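Side-chain contact in heme utilization cystosolic carrier protein HutX (Pectobacterium carotovorum, PDB 2PH0), which probably binds heme and carries it through the cytosol as part of bacterial heme utilisation: residues D119-V124 against D152-L157. Sequence-based numbering, arbitrary orientation.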
loop_
_atom_site.group_PDB
_atom_site.type_symbol
_atom_site.label_atom_id
_atom_site.label_comp_id
_atom_site.label_asym_id
_atom_site.label_seq_id
_atom_site.Cartn_x
_atom_site.Cartn_y
_atom_site.Cartn_z
ATOM N N ASP B 119 19.866 -11.252 7.578
ATOM C CA ASP B 119 18.804 -12.250 7.564
ATOM C C ASP B 119 17.448 -11.569 7.662
ATOM O O ASP B 119 17.243 -10.698 8.506
ATOM C CB ASP B 119 18.956 -13.223 8.734
ATOM C CG ASP B 119 20.176 -14.108 8.603
ATOM O OD1 ASP B 119 20.454 -14.578 7.482
ATOM O OD2 ASP B 119 20.849 -14.344 9.625
ATOM N N THR B 120 16.527 -11.968 6.793
ATOM C CA THR B 120 15.188 -11.397 6.800
ATOM C C THR B 120 14.171 -12.524 6.736
ATOM O O THR B 120 14.451 -13.609 6.227
ATOM C CB THR B 120 14.969 -10.425 5.607
ATOM O OG1 THR B 120 14.829 -11.164 4.386
ATOM C CG2 THR B 120 16.157 -9.473 5.478
ATOM N N ALA B 121 12.989 -12.264 7.282
ATOM C CA ALA B 121 11.910 -13.234 7.286
ATOM C C ALA B 121 10.637 -12.481 6.953
ATOM O O ALA B 121 10.274 -11.528 7.648
ATOM C CB ALA B 121 11.784 -13.882 8.656
ATOM N N SER B 122 9.962 -12.907 5.896
ATOM C CA SER B 122 8.735 -12.241 5.484
ATOM C C SER B 122 7.613 -13.184 5.072
ATOM O O SER B 122 7.839 -14.339 4.705
ATOM C CB SER B 122 9.029 -11.276 4.328
ATOM O OG SER B 122 9.638 -11.948 3.226
ATOM N N VAL B 123 6.391 -12.680 5.167
ATOM C CA VAL B 123 5.227 -13.436 4.748
ATOM C C VAL B 123 4.667 -12.593 3.618
ATOM O O VAL B 123 4.290 -11.437 3.828
ATOM C CB VAL B 123 4.165 -13.555 5.847
ATOM C CG1 VAL B 123 2.994 -14.368 5.318
ATOM C CG2 VAL B 123 4.757 -14.215 7.079
ATOM N N VAL B 124 4.639 -13.159 2.420
ATOM C CA VAL B 124 4.156 -12.428 1.251
ATOM C C VAL B 124 2.814 -12.957 0.759
ATOM O O VAL B 124 2.636 -14.155 0.598
ATOM C CB VAL B 124 5.183 -12.508 0.112
ATOM C CG1 VAL B 124 4.751 -11.617 -1.043
ATOM C CG2 VAL B 124 6.571 -12.078 0.631
ATOM N N ASP B 152 10.503 -18.131 15.752
ATOM C CA ASP B 152 9.925 -19.407 16.140
ATOM C C ASP B 152 8.444 -19.511 15.743
ATOM O O ASP B 152 8.020 -20.524 15.217
ATOM C CB ASP B 152 10.070 -19.647 17.652
ATOM C CG ASP B 152 11.521 -19.759 18.089
ATOM O OD1 ASP B 152 12.356 -20.217 17.277
ATOM O OD2 ASP B 152 11.826 -19.409 19.249
ATOM N N ALA B 153 7.661 -18.466 15.989
ATOM C CA ALA B 153 6.244 -18.511 15.627
ATOM C C ALA B 153 6.083 -18.561 14.106
ATOM O O ALA B 153 5.191 -19.235 13.586
ATOM C CB ALA B 153 5.521 -17.280 16.190
ATOM N N PHE B 154 6.949 -17.835 13.404
ATOM C CA PHE B 154 6.950 -17.774 11.936
ATOM C C PHE B 154 7.240 -19.164 11.372
ATOM O O PHE B 154 6.542 -19.643 10.476
ATOM C CB PHE B 154 8.007 -16.748 11.486
ATOM C CG PHE B 154 8.225 -16.657 9.987
ATOM C CD1 PHE B 154 8.979 -17.615 9.309
ATOM C CD2 PHE B 154 7.746 -15.553 9.267
ATOM C CE1 PHE B 154 9.258 -17.472 7.943
ATOM C CE2 PHE B 154 8.023 -15.401 7.898
ATOM C CZ PHE B 154 8.778 -16.358 7.235
ATOM N N ARG B 155 8.268 -19.823 11.889
ATOM C CA ARG B 155 8.580 -21.155 11.393
ATOM C C ARG B 155 7.499 -22.171 11.764
ATOM O O ARG B 155 7.206 -23.076 10.986
ATOM C CB ARG B 155 9.950 -21.590 11.903
ATOM C CG ARG B 155 11.087 -20.769 11.289
ATOM C CD ARG B 155 12.416 -21.107 11.935
ATOM N NE ARG B 155 13.514 -20.414 11.278
ATOM C CZ ARG B 155 14.769 -20.429 11.719
ATOM N NH1 ARG B 155 15.084 -21.105 12.818
ATOM N NH2 ARG B 155 15.703 -19.757 11.067
ATOM N N ALA B 156 6.886 -22.009 12.933
ATOM C CA ALA B 156 5.828 -22.924 13.369
ATOM C C ALA B 156 4.631 -22.840 12.436
ATOM O O ALA B 156 4.077 -23.858 12.018
ATOM C CB ALA B 156 5.395 -22.594 14.790
ATOM N N LEU B 157 4.228 -21.619 12.114
ATOM C CA LEU B 157 3.100 -21.403 11.224
ATOM C C LEU B 157 3.404 -21.951 9.837
ATOM O O LEU B 157 2.582 -22.658 9.252
ATOM C CB LEU B 157 2.772 -19.907 11.146
ATOM C CG LEU B 157 1.635 -19.482 10.209
ATOM C CD1 LEU B 157 0.355 -20.245 10.545
ATOM C CD2 LEU B 157 1.419 -17.987 10.371
#
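Phe154, its CG anti to the backbone N (chi1 175°), projects from the helix so that CE2 and CZ end against Ala121, Ser122 and Val123. Ala121 covers one face: its CB stands 4.2 Å from the centroid of the Phe154 ring, 14° off the normal, a CH-pi contact displaced toward the rim. Val123 comes in obliquely through a single methyl, CG2, placed 3.6 Å from CE2 of Phe154. Between the two, the ring edge meets the strand backbone itself, where CE2 of Phe154 lies 3.4 Å from Ser122 O, close to the ring plane. The CB of Ser122 points away from the helix, and its side chain packs on Phe137 of strand 132-137. Phe110, on the neighbouring strand 107-115, adds an edge-to-face partner for Phe154. Between these two segments the close contacts all involve the buried Phe154 ring. On the outer side of the helix Asp152 and Ala156 are exposed, and the exposed Arg155 bridges to Glu112 instead of meeting residues 119-124. The axes of segments 119-124 and 152-157 approach to 10.1 Å, with 46° between their directions, and a total of 155 Å² is buried. Phe154 supplies nearly all of the helix's share, 80 Å², where helix 148-160 packs on the face of an antiparallel sheet, an alpha+beta arrangement in this ChuX/HutX-family protein.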